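PDB 6KBH: cytochrome P450 monooxygenase from Rhodococcus sp. ECU0066, which probably acts as a self-sufficient monooxygenase, passing electrons from its own FMN and [2Fe-2S] domains to a heme that activates molecular oxygen. Local coordinates for residues Gly171-Val176 / Val441-Ala446; Thr411-His416 / Asn448-Asp453; His699-Val704 / Asp780-Gln785; Gln718-Ala723 / Met770-Ser775. All blocks are in the same frame, centred on the assembly; numbering follows the deposited sequence.

Overall arrangement
From the N terminus, interaction 1 is the first to open and closes a loop of 264 residues, half of them helical, when strand 440-442 returns to pair with strand 172-174. Interaction 2 crosses it: 411-416, the end of helix 396-413, lies within that loop, while 448-453 follows just after it. The two contacts touch, their centres 12 Å apart, and gather one end of the P450 part. Interactions 3 and 4 come later, on the opposite side of the chain's centre, in the plant-type [2Fe-2S] ferredoxin domain, a beta-grasp fold. Interaction 3 joins its first strand to its last, and interaction 4, inside that loop and touching it, ties helix 720-726 to the cluster-binding segment.

Interaction 1: Gly171-Val176 / Val441-Ala446; sequences GHVDLV and VRWDPA
Gly171-Val173 and Val441-Trp443 run antiparallel, with Val173 and Val441 as a hydrogen-bonded pair and His172 and Arg442 as the non-hydrogen-bonded pair beside it. Val441 N donates to Val173 O at 3.1 Å and Val173 N returns a bond to Val441 O at 3.2 Å. The ladder ends with Trp443 N, which reaches Gly171 O at 2.9 Å.

Below this ladder the Trp443 indole lies flat under the backbone of the partner strand. Gly171 CA sits 3.4 Å from the centroid of the six-membered ring, 15° off its normal, a CH-pi contact over the face. His172 N lies over the same face nearer the rim, and Val173 CG1 meets CZ3 at the edge, in the ring plane. The indole can fold back beneath its neighbour because CG stands between the backbone N and the carbonyl carbon (chi1 73°). The positive phi of Gly171 suits glycine, and Trp443 O and the Pro445 ring crowd the place a CB would take.

On the same face as Val173, Val441 lies alongside it, pointing the same way, with Val441 CG2 3.5 Å from Val173 CG1. Leu175 crosses Val441 at about a right angle, its CG 3.6 Å from Val441 CG2. Arg442 is on the other face with His172 and turns its guanidinium to Glu418.

In the P450 part, strand 440-442 lies between 172-174 and 418-419 in a small antiparallel sheet, consistent with the beta-3 sheet of the P450 fold; Asp174 N-caps helix 175-180, while Leu175 and Val441 rest on helix 284-300.

Interaction 2: Thr411-His416 / Asn448-Asp453; sequences TRRLPH and NPERAD
Arg413 and Glu450 join the two segments through a salt bridge in which a single carboxylate oxygen takes both contacts. Glu450 OE1 lies at the edge of the guanidinium, 2.6 Å from Arg413 NE and 2.9 Å from Arg413 NH2. Both hydrogen bonds are weak and bent, and the two flat groups are turned 56° apart. An extended Glu450 meets an arginine chain bent at chi3 (69°), the two side chains crossing at an oblique angle. Arg413 NH1 has a second acidic partner in Glu409, so the guanidinium is held between two carboxylates.

The contact fastens the C-terminal end of helix 396-413, in the P450 part of the chain, to the weakly bonded helical turn about 449-452. Asn448 ND2 lies at the edge of the His416 ring, in its plane, with ring and amide 70° apart; Leu414 CD2 touches the same nitrogen at 3.6 Å. His416 NE2 is probably hydrogen-bonded to Asp444 O.

Pro449 CD also rests on Arg413 O, at 3.3 Å, but the pairing of Pro415 with Pro449 is looser: the two proline rings approach through their CD atoms, 4.1 Å apart. Both prolines are partly exposed, as is Glu450, whereas Arg413, Leu414 and Asn448 are buried.

Interaction 3: His699-Val704 / Asp780-Gln785; sequences HGFDVV and DKLTLQ
Val703 overlaps Leu784 on the side carrying Val703 and Leu782, its CG2 3.6 Å from Leu784 CD1. The two side chains meet at a slant, Leu784 lying two residues beyond Leu782, the bridge partner of Val703. A chi1 of 49° places Val703 CG1 between the backbone N and the carbonyl carbon, leaving CG2 anti to the N and facing Leu784. At the start of the strands, Phe701 CB packs 3.2 Å from Asp780 O, and farther out the ring has a looser contact with Leu782, CE2 to CD1 at 4.3 Å.

Asp702, Val704, Lys781 and Thr783 occupy the other face. There Val704 and Thr783 lie side by side, pointing the same way, with Val704 CG1 3.5 Å from Thr783 OG1.

Four backbone bonds zip the strands together in the alternating pattern of parallel pairing. Asp702 N donates to Asp780 O, and Leu782 N makes a weak bond back to Asp702 O. Val704 N then reaches Leu782 O at 3.1 Å, and Leu784 N closes the series on Val704 O at 3.2 Å. The strand axes are inclined by only 18°.

This pairing of the first and last strands belongs to the beta-grasp, plant-type [2Fe-2S] ferredoxin domain. Strand 701-705 is central in a three-stranded mixed sheet, flanked by 710-714 and 781-784; Leu784 also packs on strand 744-747, and Phe701 on strand 776-777.

Interaction 4: Gln718-Ala723 / Met770-Ser775; sequences QTVLQA and MMTCCS. With FES (Fe2/s2 (inorganic) cluster), chain D.
Leu721 and Val720, at the start of helix 720-726, both stand at about a right angle to Thr772, whose methyl is turned to the helix. Thr772 CG2 lies 3.6 Å from Leu721 CB and 3.6 Å from Val720 CG1, touching both neighbours. The methyl gets there because it is anti to the threonine's backbone N, while OG1 takes the position beside that nitrogen. Leu721 extends past Thr772, its CG anti to its own N (chi1 174°), and lays CD2 against Cys773 CB at 3.8 Å. Thr719 adds its CG2 methyl, 3.3 Å from Cys773 O.

One polar link spans these apolar contacts: Leu721 N reaches Thr772 O at 2.8 Å, but the angle of 124° at the hydrogen makes it weak. The helix start is secured from within by a capping box. Thr719 OG1 accepts from Gln722 N, and Gln722 OE1 accepts from Thr719 N at 2.8 Å, with the donor tilted from the side chain's carbonyl plane.

The cysteine touched by Leu721 is a ligand of the [2Fe-2S] cluster. Cys773 SG binds iron FE2 at 2.3 Å, and Cys743 binds the same iron; Cys735 and Cys740 are the other cysteine ligands of the cluster. Met771 CE approaches sulfide S2 of the cluster at 3.8 Å.

Strand 769-771 pairs with 744-747, and Met770 reaches strand 781-784. Farther along the helix, Ala723 packs on strand 710-714, so that the cluster-bearing segment meets the domain's sheet both directly through Met770 and by way of helix 720-726.

Interaction 1: Gly171-Val176 / Val441-Ala446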
loop_
_atom_site.group_PDB
_atom_site.type_symbol
_atom_site.label_atom_id
_atom_site.label_comp_id
_atom_site.label_asym_id
_atom_site.label_seq_id
_atom_site.Cartn_x
_atom_site.Cartn_y
_atom_site.Cartn_z
ATOM N N GLY A 171 -4.958 26.482 -21.249
ATOM C CA GLY A 171 -3.779 25.885 -21.838
ATOM C C GLY A 171 -2.494 26.194 -21.110
ATOM O O GLY A 171 -1.417 25.877 -21.625
ATOM N N HIS A 172 -2.573 26.799 -19.926
ATOM C CA HIS A 172 -1.399 27.328 -19.245
ATOM C C HIS A 172 -1.775 27.641 -17.805
ATOM O O HIS A 172 -2.739 28.376 -17.564
ATOM C CB HIS A 172 -0.890 28.579 -19.974
ATOM C CG HIS A 172 -0.066 29.494 -19.120
ATOM N ND1 HIS A 172 -0.611 30.544 -18.414
ATOM C CD2 HIS A 172 1.266 29.528 -18.878
ATOM C CE1 HIS A 172 0.348 31.179 -17.765
ATOM N NE2 HIS A 172 1.496 30.583 -18.029
ATOM N N VAL A 173 -1.022 27.088 -16.854
ATOM C CA VAL A 173 -1.330 27.251 -15.437
ATOM C C VAL A 173 -0.085 26.901 -14.641
ATOM O O VAL A 173 0.719 26.064 -15.059
ATOM C CB VAL A 173 -2.539 26.370 -15.022
ATOM C CG1 VAL A 173 -2.303 24.930 -15.409
ATOM C CG2 VAL A 173 -2.811 26.464 -13.529
ATOM N N ASP A 174 0.089 27.561 -13.497
ATOM C CA ASP A 174 0.948 27.038 -12.443
ATOM C C ASP A 174 0.102 26.100 -11.602
ATOM O O ASP A 174 -0.770 26.547 -10.850
ATOM C CB ASP A 174 1.542 28.133 -11.567
ATOM C CG ASP A 174 2.269 27.562 -10.363
ATOM O OD1 ASP A 174 3.086 26.638 -10.563
ATOM O OD2 ASP A 174 2.024 28.021 -9.227
ATOM N N LEU A 175 0.357 24.801 -11.734
ATOM C CA LEU A 175 -0.410 23.828 -10.969
ATOM C C LEU A 175 -0.312 24.106 -9.472
ATOM O O LEU A 175 -1.323 24.056 -8.762
ATOM C CB LEU A 175 0.074 22.418 -11.307
ATOM C CG LEU A 175 -0.093 21.911 -12.743
ATOM C CD1 LEU A 175 0.514 20.527 -12.918
ATOM C CD2 LEU A 175 -1.557 21.911 -13.159
ATOM N N VAL A 176 0.883 24.473 -8.992
ATOM C CA VAL A 176 1.116 24.638 -7.555
ATOM C C VAL A 176 0.150 25.661 -6.965
ATOM O O VAL A 176 -0.678 25.337 -6.108
ATOM C CB VAL A 176 2.578 25.037 -7.284
ATOM C CG1 VAL A 176 2.780 25.346 -5.803
ATOM C CG2 VAL A 176 3.528 23.941 -7.731
ATOM N N VAL A 441 2.799 24.431 -16.631
ATOM C CA VAL A 441 2.381 23.415 -17.585
ATOM C C VAL A 441 1.556 24.060 -18.687
ATOM O O VAL A 441 0.715 24.930 -18.430
ATOM C CB VAL A 441 1.588 22.284 -16.897
ATOM C CG1 VAL A 441 2.481 21.532 -15.927
ATOM C CG2 VAL A 441 0.386 22.843 -16.176
ATOM N N ARG A 442 1.815 23.639 -19.919
ATOM C CA ARG A 442 1.036 24.017 -21.084
ATOM C C ARG A 442 0.216 22.825 -21.560
ATOM O O ARG A 442 0.526 21.670 -21.256
ATOM C CB ARG A 442 1.948 24.507 -22.216
ATOM C CG ARG A 442 2.694 23.366 -22.874
ATOM C CD ARG A 442 3.306 23.706 -24.223
ATOM N NE ARG A 442 4.083 24.936 -24.206
ATOM C CZ ARG A 442 5.366 25.005 -24.547
ATOM N NH1 ARG A 442 6.014 23.908 -24.918
ATOM N NH2 ARG A 442 6.002 26.166 -24.509
ATOM N N TRP A 443 -0.845 23.121 -22.306
ATOM C CA TRP A 443 -1.598 22.101 -23.027
ATOM C C TRP A 443 -2.429 22.792 -24.099
ATOM O O TRP A 443 -2.574 24.017 -24.106
ATOM C CB TRP A 443 -2.485 21.265 -22.094
ATOM C CG TRP A 443 -3.688 21.986 -21.576
ATOM C CD1 TRP A 443 -4.943 21.992 -22.113
ATOM C CD2 TRP A 443 -3.750 22.801 -20.406
ATOM N NE1 TRP A 443 -5.782 22.768 -21.349
ATOM C CE2 TRP A 443 -5.071 23.273 -20.293
ATOM C CE3 TRP A 443 -2.813 23.183 -19.443
ATOM C CZ2 TRP A 443 -5.473 24.108 -19.257
ATOM C CZ3 TRP A 443 -3.216 24.005 -18.422
ATOM C CH2 TRP A 443 -4.533 24.461 -18.333
ATOM N N ASP A 444 -2.969 21.984 -25.011
ATOM C CA ASP A 444 -3.809 22.493 -26.088
ATOM C C ASP A 444 -5.261 22.496 -25.625
ATOM O O ASP A 444 -5.859 21.416 -25.497
ATOM C CB ASP A 444 -3.647 21.642 -27.340
ATOM C CG ASP A 444 -4.271 22.279 -28.568
ATOM O OD1 ASP A 444 -4.968 23.307 -28.427
ATOM O OD2 ASP A 444 -4.060 21.751 -29.679
ATOM N N PRO A 445 -5.870 23.660 -25.379
ATOM C CA PRO A 445 -7.222 23.661 -24.791
ATOM C C PRO A 445 -8.286 23.060 -25.691
ATOM O O PRO A 445 -9.138 22.307 -25.204
ATOM C CB PRO A 445 -7.484 25.151 -24.520
ATOM C CG PRO A 445 -6.130 25.793 -24.522
ATOM C CD PRO A 445 -5.328 25.021 -25.519
ATOM N N ALA A 446 -8.288 23.383 -26.987
ATOM C CA ALA A 446 -9.312 22.835 -27.873
ATOM C C ALA A 446 -9.292 21.313 -27.874
ATOM O O ALA A 446 -10.339 20.675 -28.038
ATOM C CB ALA A 446 -9.126 23.368 -29.293
#

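Interaction 2: Thr411-His416 / Asn448-Asp453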
loop_
_atom_site.group_PDB
_atom_site.type_symbol
_atom_site.label_atom_id
_atom_site.label_comp_id
_atom_site.label_asym_id
_atom_site.label_seq_id
_atom_site.Cartn_x
_atom_site.Cartn_y
_atom_site.Cartn_z
ATOM N N THR A 411 -4.535 13.227 -15.388
ATOM C CA THR A 411 -4.236 12.300 -16.475
ATOM C C THR A 411 -5.468 11.991 -17.311
ATOM O O THR A 411 -5.343 11.679 -18.500
ATOM C CB THR A 411 -3.645 11.003 -15.933
ATOM O OG1 THR A 411 -4.624 10.321 -15.134
ATOM C CG2 THR A 411 -2.403 11.297 -15.109
ATOM N N ARG A 412 -6.656 12.053 -16.710
ATOM C CA ARG A 412 -7.883 11.872 -17.477
ATOM C C ARG A 412 -8.111 13.047 -18.417
ATOM O O ARG A 412 -8.149 12.885 -19.642
ATOM C CB ARG A 412 -9.074 11.711 -16.534
ATOM C CG ARG A 412 -9.150 10.370 -15.836
ATOM C CD ARG A 412 -9.950 9.365 -16.633
ATOM N NE ARG A 412 -10.254 8.186 -15.829
ATOM C CZ ARG A 412 -11.156 8.159 -14.852
ATOM N NH1 ARG A 412 -11.854 9.249 -14.557
ATOM N NH2 ARG A 412 -11.364 7.041 -14.171
ATOM N N ARG A 413 -8.244 14.247 -17.854
ATOM C CA ARG A 413 -8.717 15.385 -18.628
ATOM C C ARG A 413 -7.621 15.986 -19.504
ATOM O O ARG A 413 -7.879 16.343 -20.658
ATOM C CB ARG A 413 -9.302 16.440 -17.686
ATOM C CG ARG A 413 -10.549 15.955 -16.960
ATOM C CD ARG A 413 -10.978 16.876 -15.830
ATOM N NE ARG A 413 -11.493 18.155 -16.303
ATOM C CZ ARG A 413 -12.086 19.053 -15.521
ATOM N NH1 ARG A 413 -12.250 18.809 -14.229
ATOM N NH2 ARG A 413 -12.524 20.193 -16.035
ATOM N N LEU A 414 -6.395 16.106 -18.990
ATOM C CA LEU A 414 -5.312 16.793 -19.693
ATOM C C LEU A 414 -4.102 15.887 -19.903
ATOM O O LEU A 414 -3.015 16.162 -19.381
ATOM C CB LEU A 414 -4.895 18.056 -18.940
ATOM C CG LEU A 414 -5.981 18.944 -18.329
ATOM C CD1 LEU A 414 -5.402 20.270 -17.872
ATOM C CD2 LEU A 414 -7.063 19.186 -19.346
ATOM N N PRO A 415 -4.242 14.808 -20.682
ATOM C CA PRO A 415 -3.057 14.004 -21.017
ATOM C C PRO A 415 -2.107 14.715 -21.959
ATOM O O PRO A 415 -0.919 14.372 -21.993
ATOM C CB PRO A 415 -3.649 12.748 -21.675
ATOM C CG PRO A 415 -5.123 12.808 -21.409
ATOM C CD PRO A 415 -5.447 14.261 -21.322
ATOM N N HIS A 416 -2.594 15.689 -22.728
ATOM C CA HIS A 416 -1.789 16.484 -23.646
ATOM C C HIS A 416 -1.086 17.651 -22.955
ATOM O O HIS A 416 -0.659 18.603 -23.623
ATOM C CB HIS A 416 -2.666 16.995 -24.791
ATOM C CG HIS A 416 -3.727 17.953 -24.351
ATOM N ND1 HIS A 416 -4.535 17.717 -23.260
ATOM C CD2 HIS A 416 -4.117 19.147 -24.856
ATOM C CE1 HIS A 416 -5.373 18.727 -23.109
ATOM N NE2 HIS A 416 -5.141 19.607 -24.066
ATOM N N ASN A 448 -8.725 19.094 -25.519
ATOM C CA ASN A 448 -9.139 18.320 -24.361
ATOM C C ASN A 448 -10.053 17.184 -24.816
ATOM O O ASN A 448 -11.042 17.440 -25.519
ATOM C CB ASN A 448 -9.886 19.178 -23.333
ATOM C CG ASN A 448 -9.118 20.414 -22.905
ATOM O OD1 ASN A 448 -9.696 21.490 -22.746
ATOM N ND2 ASN A 448 -7.818 20.268 -22.703
ATOM N N PRO A 449 -9.759 15.931 -24.460
ATOM C CA PRO A 449 -10.743 14.864 -24.705
ATOM C C PRO A 449 -12.074 15.154 -24.038
ATOM O O PRO A 449 -13.095 14.568 -24.419
ATOM C CB PRO A 449 -10.076 13.619 -24.102
ATOM C CG PRO A 449 -8.622 13.968 -23.969
ATOM C CD PRO A 449 -8.592 15.443 -23.705
ATOM N N GLU A 450 -12.081 16.079 -23.077
ATOM C CA GLU A 450 -13.245 16.327 -22.241
ATOM C C GLU A 450 -14.389 16.966 -23.022
ATOM O O GLU A 450 -15.553 16.591 -22.837
ATOM C CB GLU A 450 -12.827 17.216 -21.072
ATOM C CG GLU A 450 -13.932 17.601 -20.121
ATOM C CD GLU A 450 -13.582 18.846 -19.345
ATOM O OE1 GLU A 450 -12.656 18.782 -18.510
ATOM O OE2 GLU A 450 -14.224 19.890 -19.579
ATOM N N ARG A 451 -14.087 17.932 -23.896
ATOM C CA ARG A 451 -15.148 18.687 -24.553
ATOM C C ARG A 451 -15.875 17.882 -25.620
ATOM O O ARG A 451 -16.989 18.253 -26.007
ATOM C CB ARG A 451 -14.587 19.966 -25.168
ATOM C CG ARG A 451 -14.754 21.181 -24.280
ATOM C CD ARG A 451 -14.452 22.448 -25.043
ATOM N NE ARG A 451 -13.085 22.896 -24.823
ATOM C CZ ARG A 451 -12.348 23.511 -25.739
ATOM N NH1 ARG A 451 -12.841 23.747 -26.948
ATOM N NH2 ARG A 451 -11.117 23.890 -25.443
ATOM N N ALA A 452 -15.280 16.797 -26.106
ATOM C CA ALA A 452 -15.955 15.921 -27.050
ATOM C C ALA A 452 -16.599 14.717 -26.382
ATOM O O ALA A 452 -17.322 13.972 -27.051
ATOM C CB ALA A 452 -14.974 15.441 -28.128
ATOM N N ASP A 453 -16.329 14.482 -25.095
ATOM C CA ASP A 453 -16.827 13.251 -24.498
ATOM C C ASP A 453 -18.317 13.341 -24.124
ATOM O O ASP A 453 -19.124 12.699 -24.807
ATOM C CB ASP A 453 -15.917 12.885 -23.322
ATOM C CG ASP A 453 -15.643 11.404 -23.239
ATOM O OD1 ASP A 453 -15.647 10.743 -24.296
ATOM O OD2 ASP A 453 -15.398 10.909 -22.120
#

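Interaction 3: His699-Val704 / Asp780-Gln785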
loop_
_atom_site.group_PDB
_atom_site.type_symbol
_atom_site.label_atom_id
_atom_site.label_comp_id
_atom_site.label_asym_id
_atom_site.label_seq_id
_atom_site.Cartn_x
_atom_site.Cartn_y
_atom_site.Cartn_z
ATOM N N HIS A 699 -9.059 -17.310 21.777
ATOM C CA HIS A 699 -8.372 -16.454 22.730
ATOM C C HIS A 699 -7.520 -15.337 22.164
ATOM O O HIS A 699 -6.838 -15.524 21.206
ATOM C CB HIS A 699 -7.457 -17.267 23.587
ATOM C CG HIS A 699 -6.257 -17.795 22.875
ATOM N ND1 HIS A 699 -6.342 -18.704 21.852
ATOM C CD2 HIS A 699 -4.944 -17.596 23.083
ATOM C CE1 HIS A 699 -5.134 -19.028 21.445
ATOM N NE2 HIS A 699 -4.266 -18.369 22.179
ATOM N N GLY A 700 -7.543 -14.173 22.788
ATOM C CA GLY A 700 -6.741 -13.083 22.282
ATOM C C GLY A 700 -5.270 -13.289 22.586
ATOM O O GLY A 700 -4.872 -14.143 23.379
ATOM N N PHE A 701 -4.444 -12.481 21.930
ATOM C CA PHE A 701 -3.003 -12.563 22.118
ATOM C C PHE A 701 -2.370 -11.274 21.612
ATOM O O PHE A 701 -3.045 -10.394 21.075
ATOM C CB PHE A 701 -2.410 -13.790 21.413
ATOM C CG PHE A 701 -2.703 -13.861 19.936
ATOM C CD1 PHE A 701 -3.891 -14.412 19.472
ATOM C CD2 PHE A 701 -1.776 -13.405 19.008
ATOM C CE1 PHE A 701 -4.154 -14.497 18.112
ATOM C CE2 PHE A 701 -2.032 -13.485 17.648
ATOM C CZ PHE A 701 -3.222 -14.032 17.199
ATOM N N ASP A 702 -1.062 -11.170 21.814
ATOM C CA ASP A 702 -0.278 -10.056 21.307
ATOM C C ASP A 702 0.517 -10.505 20.090
ATOM O O ASP A 702 1.055 -11.614 20.065
ATOM C CB ASP A 702 0.678 -9.520 22.378
ATOM C CG ASP A 702 0.063 -8.413 23.206
ATOM O OD1 ASP A 702 -0.904 -7.783 22.728
ATOM O OD2 ASP A 702 0.553 -8.166 24.329
ATOM N N VAL A 703 0.587 -9.644 19.078
ATOM C CA VAL A 703 1.474 -9.847 17.940
ATOM C C VAL A 703 2.408 -8.644 17.846
ATOM O O VAL A 703 1.951 -7.496 17.812
ATOM C CB VAL A 703 0.690 -10.074 16.630
ATOM C CG1 VAL A 703 -0.390 -9.029 16.434
ATOM C CG2 VAL A 703 1.632 -10.089 15.447
ATOM N N VAL A 704 3.716 -8.907 17.830
ATOM C CA VAL A 704 4.732 -7.860 17.779
ATOM C C VAL A 704 5.343 -7.823 16.391
ATOM O O VAL A 704 5.620 -8.868 15.788
ATOM C CB VAL A 704 5.832 -8.047 18.846
ATOM C CG1 VAL A 704 6.816 -9.187 18.454
ATOM C CG2 VAL A 704 6.568 -6.709 19.060
ATOM N N ASP A 780 0.318 -17.228 23.326
ATOM C CA ASP A 780 0.267 -15.872 23.858
ATOM C C ASP A 780 0.823 -14.807 22.923
ATOM O O ASP A 780 0.340 -13.671 22.953
ATOM C CB ASP A 780 1.025 -15.815 25.188
ATOM C CG ASP A 780 2.317 -16.611 25.154
ATOM O OD1 ASP A 780 2.861 -16.820 24.048
ATOM O OD2 ASP A 780 2.782 -17.039 26.232
ATOM N N LYS A 781 1.829 -15.120 22.107
ATOM C CA LYS A 781 2.398 -14.103 21.232
ATOM C C LYS A 781 3.038 -14.746 20.011
ATOM O O LYS A 781 3.427 -15.917 20.028
ATOM C CB LYS A 781 3.433 -13.233 21.957
ATOM C CG LYS A 781 4.528 -14.015 22.658
ATOM C CD LYS A 781 5.648 -13.098 23.130
ATOM C CE LYS A 781 6.788 -13.047 22.122
ATOM N NZ LYS A 781 8.022 -12.449 22.705
ATOM N N LEU A 782 3.130 -13.952 18.944
ATOM C CA LEU A 782 3.872 -14.300 17.741
ATOM C C LEU A 782 4.652 -13.086 17.270
ATOM O O LEU A 782 4.245 -11.942 17.489
ATOM C CB LEU A 782 2.971 -14.764 16.592
ATOM C CG LEU A 782 2.427 -16.181 16.648
ATOM C CD1 LEU A 782 1.327 -16.186 17.613
ATOM C CD2 LEU A 782 1.905 -16.575 15.306
ATOM N N THR A 783 5.768 -13.347 16.602
ATOM C CA THR A 783 6.587 -12.304 16.003
ATOM C C THR A 783 6.505 -12.421 14.487
ATOM O O THR A 783 6.671 -13.514 13.931
ATOM C CB THR A 783 8.039 -12.407 16.478
ATOM O OG1 THR A 783 8.078 -12.390 17.911
ATOM C CG2 THR A 783 8.856 -11.243 15.948
ATOM N N LEU A 784 6.246 -11.292 13.827
ATOM C CA LEU A 784 6.068 -11.231 12.384
ATOM C C LEU A 784 7.066 -10.260 11.770
ATOM O O LEU A 784 7.377 -9.217 12.361
ATOM C CB LEU A 784 4.633 -10.810 12.033
ATOM C CG LEU A 784 3.569 -11.812 12.474
ATOM C CD1 LEU A 784 2.170 -11.326 12.140
ATOM C CD2 LEU A 784 3.853 -13.122 11.802
ATOM N N GLN A 785 7.577 -10.611 10.584
ATOM C CA GLN A 785 8.511 -9.734 9.863
ATOM C C GLN A 785 7.699 -8.618 9.224
ATOM O O GLN A 785 7.330 -8.658 8.045
ATOM C CB GLN A 785 9.315 -10.509 8.818
ATOM C CG GLN A 785 10.453 -9.691 8.243
ATOM C CD GLN A 785 11.575 -10.545 7.680
ATOM O OE1 GLN A 785 12.751 -10.195 7.804
ATOM N NE2 GLN A 785 11.221 -11.671 7.068
#

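Interaction 4: Gln718-Ala723 / Met770-Ser775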
loop_
_atom_site.group_PDB
_atom_site.type_symbol
_atom_site.label_atom_id
_atom_site.label_comp_id
_atom_site.label_asym_id
_atom_site.label_seq_id
_atom_site.Cartn_x
_atom_site.Cartn_y
_atom_site.Cartn_z
ATOM N N GLN A 718 -11.297 -10.569 16.911
ATOM C CA GLN A 718 -10.546 -9.766 15.957
ATOM C C GLN A 718 -9.542 -10.644 15.229
ATOM O O GLN A 718 -8.774 -11.372 15.866
ATOM C CB GLN A 718 -9.826 -8.623 16.677
ATOM C CG GLN A 718 -9.411 -7.462 15.799
ATOM C CD GLN A 718 -8.528 -6.477 16.542
ATOM O OE1 GLN A 718 -7.931 -6.813 17.565
ATOM N NE2 GLN A 718 -8.450 -5.252 16.037
ATOM N N THR A 719 -9.548 -10.576 13.899
ATOM C CA THR A 719 -8.524 -11.250 13.121
ATOM C C THR A 719 -7.204 -10.492 13.222
ATOM O O THR A 719 -7.166 -9.299 13.537
ATOM C CB THR A 719 -8.943 -11.367 11.655
ATOM O OG1 THR A 719 -8.845 -10.083 11.023
ATOM C CG2 THR A 719 -10.376 -11.872 11.548
ATOM N N VAL A 720 -6.106 -11.207 12.967
ATOM C CA VAL A 720 -4.801 -10.552 12.889
ATOM C C VAL A 720 -4.835 -9.444 11.845
ATOM O O VAL A 720 -4.290 -8.351 12.054
ATOM C CB VAL A 720 -3.699 -11.588 12.591
ATOM C CG1 VAL A 720 -2.477 -10.918 11.978
ATOM C CG2 VAL A 720 -3.316 -12.337 13.857
ATOM N N LEU A 721 -5.504 -9.700 10.718
ATOM C CA LEU A 721 -5.603 -8.704 9.657
ATOM C C LEU A 721 -6.305 -7.443 10.137
ATOM O O LEU A 721 -5.856 -6.329 9.849
ATOM C CB LEU A 721 -6.334 -9.303 8.457
ATOM C CG LEU A 721 -6.678 -8.388 7.285
ATOM C CD1 LEU A 721 -5.415 -7.832 6.645
ATOM C CD2 LEU A 721 -7.500 -9.163 6.274
ATOM N N GLN A 722 -7.406 -7.598 10.877
ATOM C CA GLN A 722 -8.148 -6.435 11.349
ATOM C C GLN A 722 -7.298 -5.580 12.280
ATOM O O GLN A 722 -7.359 -4.346 12.232
ATOM C CB GLN A 722 -9.435 -6.887 12.040
ATOM C CG GLN A 722 -10.553 -7.227 11.066
ATOM C CD GLN A 722 -11.567 -8.198 11.639
ATOM O OE1 GLN A 722 -11.349 -8.795 12.694
ATOM N NE2 GLN A 722 -12.680 -8.369 10.937
ATOM N N ALA A 723 -6.490 -6.217 13.127
ATOM C CA ALA A 723 -5.644 -5.463 14.044
ATOM C C ALA A 723 -4.558 -4.695 13.296
ATOM O O ALA A 723 -4.201 -3.577 13.687
ATOM C CB ALA A 723 -5.029 -6.404 15.074
ATOM N N MET A 770 2.187 -17.351 7.610
ATOM C CA MET A 770 0.859 -17.261 8.202
ATOM C C MET A 770 -0.051 -16.438 7.301
ATOM O O MET A 770 0.400 -15.518 6.613
ATOM C CB MET A 770 0.923 -16.649 9.609
ATOM C CG MET A 770 -0.314 -15.880 10.040
ATOM S SD MET A 770 -0.503 -15.778 11.825
ATOM C CE MET A 770 1.050 -15.031 12.268
ATOM N N MET A 771 -1.337 -16.783 7.312
ATOM C CA MET A 771 -2.360 -16.047 6.579
ATOM C C MET A 771 -3.043 -15.064 7.523
ATOM O O MET A 771 -3.611 -15.465 8.544
ATOM C CB MET A 771 -3.371 -17.005 5.957
ATOM C CG MET A 771 -2.716 -18.074 5.108
ATOM S SD MET A 771 -1.617 -17.440 3.835
ATOM C CE MET A 771 -2.752 -16.404 2.933
ATOM N N THR A 772 -3.003 -13.783 7.154
ATOM C CA THR A 772 -3.309 -12.699 8.080
ATOM C C THR A 772 -4.780 -12.665 8.480
ATOM O O THR A 772 -5.111 -12.176 9.567
ATOM C CB THR A 772 -2.890 -11.375 7.441
ATOM O OG1 THR A 772 -1.582 -11.522 6.880
ATOM C CG2 THR A 772 -2.840 -10.285 8.464
ATOM N N CYS A 773 -5.670 -13.191 7.639
ATOM C CA CYS A 773 -7.099 -12.963 7.813
ATOM C C CYS A 773 -7.793 -14.010 8.676
ATOM O O CYS A 773 -8.807 -13.694 9.312
ATOM C CB CYS A 773 -7.788 -12.905 6.448
ATOM S SG CYS A 773 -7.749 -14.469 5.548
ATOM N N CYS A 774 -7.292 -15.246 8.714
ATOM C CA CYS A 774 -8.021 -16.307 9.404
ATOM C C CYS A 774 -7.166 -17.077 10.407
ATOM O O CYS A 774 -7.682 -17.553 11.423
ATOM C CB CYS A 774 -8.627 -17.271 8.382
ATOM S SG CYS A 774 -7.444 -17.995 7.228
ATOM N N SER A 775 -5.868 -17.208 10.144
ATOM C CA SER A 775 -4.994 -17.920 11.066
ATOM C C SER A 775 -4.762 -17.094 12.331
ATOM O O SER A 775 -4.931 -15.871 12.345
ATOM C CB SER A 775 -3.660 -18.249 10.396
ATOM O OG SER A 775 -3.831 -19.202 9.359
HETATM FE FE1 FES D . -7.170 -14.461 0.804
HETATM FE FE2 FES D . -6.435 -14.143 3.684
HETATM S S1 FES D . -7.179 -12.841 2.177
HETATM S S2 FES D . -6.420 -15.761 2.310
#